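Side-chain contact in glyoxalase family protein (Enterococcus faecalis, PDB 2P25), which belongs to the glyoxalase/bleomycin resistance protein/dioxygenase superfamily and pairs two four-stranded mixed beta-sheets in each chain of a two-chain assembly: residues E30-N35 and S51-I56. Numbering follows the deposited sequence.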
ATOM      1  N   GLU A  30     -13.884 -10.025  -3.597  1.00 22.71           N
ATOM      2  CA  GLU A  30     -14.188 -11.440  -3.678  1.00 24.17           C
ATOM      3  C   GLU A  30     -12.960 -12.239  -3.284  1.00 21.84           C
ATOM      4  O   GLU A  30     -11.827 -11.819  -3.535  1.00 21.21           O
ATOM      5  CB  GLU A  30     -14.619 -11.795  -5.105  1.00 23.29           C
ATOM      6  CG  GLU A  30     -16.025 -11.251  -5.451  1.00 27.84           C
ATOM      7  CD  GLU A  30     -16.370 -11.377  -6.921  1.00 29.52           C
ATOM      8  OE1 GLU A  30     -15.669 -12.131  -7.643  1.00 36.46           O
ATOM      9  OE2 GLU A  30     -17.363 -10.727  -7.353  1.00 36.39           O
ATOM     10  N   VAL A  31     -13.172 -13.423  -2.708  1.00 20.47           N
ATOM     11  CA  VAL A  31     -12.029 -14.285  -2.407  1.00 19.02           C
ATOM     12  C   VAL A  31     -11.446 -14.886  -3.691  1.00 18.90           C
ATOM     13  O   VAL A  31     -12.167 -15.483  -4.506  1.00 18.97           O
ATOM     14  CB  VAL A  31     -12.414 -15.425  -1.424  1.00 18.68           C
ATOM     15  CG1 VAL A  31     -11.244 -16.386  -1.260  1.00 17.79           C
ATOM     16  CG2 VAL A  31     -12.850 -14.849  -0.076  1.00 17.93           C
ATOM     17  N   LEU A  32     -10.148 -14.699  -3.876  1.00 18.84           N
ATOM     18  CA  LEU A  32      -9.390 -15.354  -4.938  1.00 20.02           C
ATOM     19  C   LEU A  32      -8.788 -16.652  -4.424  1.00 20.44           C
ATOM     20  O   LEU A  32      -8.922 -17.696  -5.055  1.00 20.45           O
ATOM     21  CB  LEU A  32      -8.279 -14.431  -5.440  1.00 20.93           C
ATOM     22  CG  LEU A  32      -7.462 -14.901  -6.630  1.00 24.63           C
ATOM     23  CD1 LEU A  32      -8.379 -15.080  -7.826  1.00 28.19           C
ATOM     24  CD2 LEU A  32      -6.401 -13.834  -6.909  1.00 28.07           C
ATOM     25  N   ARG A  33      -8.101 -16.577  -3.285  1.00 19.41           N
ATOM     26  CA  ARG A  33      -7.568 -17.767  -2.639  1.00 20.59           C
ATOM     27  C   ARG A  33      -7.479 -17.577  -1.131  1.00 19.33           C
ATOM     28  O   ARG A  33      -7.379 -16.455  -0.655  1.00 18.44           O
ATOM     29  CB  ARG A  33      -6.241 -18.233  -3.285  1.00 21.34           C
ATOM     30  CG  ARG A  33      -5.037 -17.385  -3.061  1.00 24.79           C
ATOM     31  CD  ARG A  33      -3.828 -17.962  -3.858  1.00 25.55           C
ATOM     32  NE  ARG A  33      -4.036 -17.861  -5.303  1.00 29.62           N
ATOM     33  CZ  ARG A  33      -3.903 -16.726  -6.006  1.00 32.52           C
ATOM     34  NH1 ARG A  33      -4.117 -16.730  -7.316  1.00 34.06           N
ATOM     35  NH2 ARG A  33      -3.555 -15.588  -5.406  1.00 33.12           N
ATOM     36  N   GLU A  34      -7.532 -18.671  -0.383  1.00 18.09           N
ATOM     37  CA  GLU A  34      -7.337 -18.642   1.072  1.00 19.42           C
ATOM     38  C   GLU A  34      -6.511 -19.856   1.438  1.00 19.02           C
ATOM     39  O   GLU A  34      -6.858 -20.965   1.053  1.00 17.57           O
ATOM     40  CB  GLU A  34      -8.668 -18.691   1.865  1.00 19.39           C
ATOM     41  CG  GLU A  34      -8.423 -18.729   3.409  1.00 23.22           C
ATOM     42  CD  GLU A  34      -9.683 -18.782   4.294  1.00 22.16           C
ATOM     43  OE1 GLU A  34     -10.725 -18.276   3.874  1.00 24.38           O
ATOM     44  OE2 GLU A  34      -9.595 -19.315   5.432  1.00 29.18           O
ATOM     45  N   ASN A  35      -5.409 -19.646   2.155  1.00 19.78           N
ATOM     46  CA  ASN A  35      -4.558 -20.757   2.579  1.00 21.39           C
ATOM     47  C   ASN A  35      -3.933 -20.511   3.937  1.00 23.69           C
ATOM     48  O   ASN A  35      -3.494 -19.405   4.218  1.00 22.59           O
ATOM     49  CB  ASN A  35      -3.422 -20.957   1.576  1.00 21.49           C
ATOM     50  CG  ASN A  35      -3.896 -21.553   0.268  1.00 21.26           C
ATOM     51  OD1 ASN A  35      -4.121 -22.765   0.167  1.00 20.99           O
ATOM     52  ND2 ASN A  35      -4.049 -20.698  -0.745  1.00 20.63           N
ATOM     53  N   SER A  51      -9.625  -5.411 -11.213  1.00 38.16           N
ATOM     54  CA  SER A  51      -8.310  -5.830 -11.675  1.00 38.48           C
ATOM     55  C   SER A  51      -7.342  -5.615 -10.526  1.00 38.10           C
ATOM     56  O   SER A  51      -6.154  -5.884 -10.626  1.00 39.14           O
ATOM     57  CB  SER A  51      -7.895  -5.036 -12.919  1.00 38.80           C
ATOM     58  OG  SER A  51      -7.495  -3.716 -12.581  1.00 40.76           O
ATOM     59  N   GLN A  52      -7.899  -5.133  -9.420  1.00 37.06           N
ATOM     60  CA  GLN A  52      -7.187  -4.861  -8.202  1.00 35.92           C
ATOM     61  C   GLN A  52      -7.023  -6.156  -7.386  1.00 34.49           C
ATOM     62  O   GLN A  52      -7.944  -6.964  -7.323  1.00 34.75           O
ATOM     63  CB  GLN A  52      -7.996  -3.843  -7.420  1.00 36.09           C
ATOM     64  CG  GLN A  52      -7.231  -3.159  -6.339  1.00 36.48           C
ATOM     65  CD  GLN A  52      -8.142  -2.556  -5.312  1.00 37.14           C
ATOM     66  OE1 GLN A  52      -9.234  -2.082  -5.642  1.00 37.55           O
ATOM     67  NE2 GLN A  52      -7.703  -2.555  -4.058  1.00 35.38           N
ATOM     68  N   GLU A  53      -5.857  -6.355  -6.777  1.00 32.62           N
ATOM     69  CA  GLU A  53      -5.681  -7.490  -5.867  1.00 29.91           C
ATOM     70  C   GLU A  53      -5.179  -7.047  -4.503  1.00 27.97           C
ATOM     71  O   GLU A  53      -4.322  -6.159  -4.387  1.00 25.08           O
ATOM     72  CB  GLU A  53      -4.756  -8.532  -6.479  1.00 30.89           C
ATOM     73  CG  GLU A  53      -4.607  -9.810  -5.669  1.00 33.53           C
ATOM     74  CD  GLU A  53      -4.141 -10.997  -6.529  1.00 38.68           C
ATOM     75  OE1 GLU A  53      -4.407 -11.006  -7.755  1.00 39.97           O
ATOM     76  OE2 GLU A  53      -3.513 -11.921  -5.967  1.00 41.48           O
ATOM     77  N   LEU A  54      -5.739  -7.660  -3.469  1.00 25.57           N
ATOM     78  CA  LEU A  54      -5.375  -7.322  -2.107  1.00 24.78           C
ATOM     79  C   LEU A  54      -4.969  -8.611  -1.420  1.00 24.19           C
ATOM     80  O   LEU A  54      -5.718  -9.585  -1.454  1.00 24.80           O
ATOM     81  CB  LEU A  54      -6.595  -6.695  -1.421  1.00 25.57           C
ATOM     82  CG  LEU A  54      -6.487  -5.599  -0.401  1.00 28.85           C
ATOM     83  CD1 LEU A  54      -5.818  -4.350  -1.010  1.00 28.09           C
ATOM     84  CD2 LEU A  54      -7.897  -5.318   0.092  1.00 26.62           C
ATOM     85  N   GLU A  55      -3.773  -8.646  -0.849  1.00 21.57           N
ATOM     86  CA  GLU A  55      -3.269  -9.812  -0.128  1.00 21.52           C
ATOM     87  C   GLU A  55      -3.269  -9.538   1.362  1.00 21.72           C
ATOM     88  O   GLU A  55      -2.590  -8.618   1.809  1.00 21.90           O
ATOM     89  CB  GLU A  55      -1.856 -10.051  -0.582  1.00 23.25           C
ATOM     90  CG  GLU A  55      -1.201 -11.287  -0.145  1.00 26.79           C
ATOM     91  CD  GLU A  55      -0.014 -11.572  -1.038  1.00 29.80           C
ATOM     92  OE1 GLU A  55      -0.207 -12.043  -2.197  1.00 33.86           O
ATOM     93  OE2 GLU A  55       1.100 -11.292  -0.589  1.00 28.34           O
ATOM     94  N   ILE A  56      -3.990 -10.343   2.128  1.00 17.80           N
ATOM     95  CA  ILE A  56      -4.115 -10.074   3.557  1.00 18.32           C
ATOM     96  C   ILE A  56      -3.512 -11.219   4.338  1.00 17.83           C
ATOM     97  O   ILE A  56      -3.889 -12.383   4.120  1.00 18.69           O
ATOM     98  CB  ILE A  56      -5.576  -9.840   3.977  1.00 17.47           C
ATOM     99  CG1 ILE A  56      -6.242  -8.832   3.022  1.00 19.94           C
ATOM    100  CG2 ILE A  56      -5.630  -9.397   5.446  1.00 18.38           C
ATOM    101  CD1 ILE A  56      -7.626  -8.424   3.407  1.00 23.74           C
TER
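Leu32 and Glu53 both set CG opposite the backbone nitrogen (chi1 -175° for each), whereas Arg33 turns CG between its backbone nitrogen and carbonyl carbon (chi1 71°) and then bends at chi3, which carries the guanidinium toward the carboxylate of Glu53. The closest approach is nonpolar against polar: Leu32 CD2 lies 3.6 Å from Glu53 OE1 and about as far from OE2 and CD, so the methyl sits over the flat face of the carboxylate rather than against one oxygen. Arg33 NH2 stands 3.7 Å from Glu53 OE2, a long salt bridge. The oxygen sits at the guanidinium edge, near its plane, but the two planes are 41° apart, so this is not a flat, two-pronged pairing. Leu32 also backs the arginine, its CG 3.7 Å above one guanidinium face and offset toward the rim.

Strands 30-37 and 52-58 are not neighbours in their mixed sheet, whose order 6-13, 52-58, 42-49, 30-37, with helix 16-26 after the first strand, is the beta-alpha-beta-beta-beta module of this superfamily. The side chains therefore reach across strand 42-49, with Leu32 and Glu53 8.7 Å apart at their CA atoms. A classic beta bulge brings Leu32 and Arg33 both opposite Asp46 of that strand, consistent with two consecutive side chains meeting one glutamate. Asp46 OD2 also forms a salt bridge with Arg33 NH2, giving this nitrogen two acidic partners; the one to Glu53 is the long bridge. Arg33 additionally packs on Thr107 of the second subunit. Glu55 OE1, 5.8 Å from Arg33 NH2, is paired instead with Lys44.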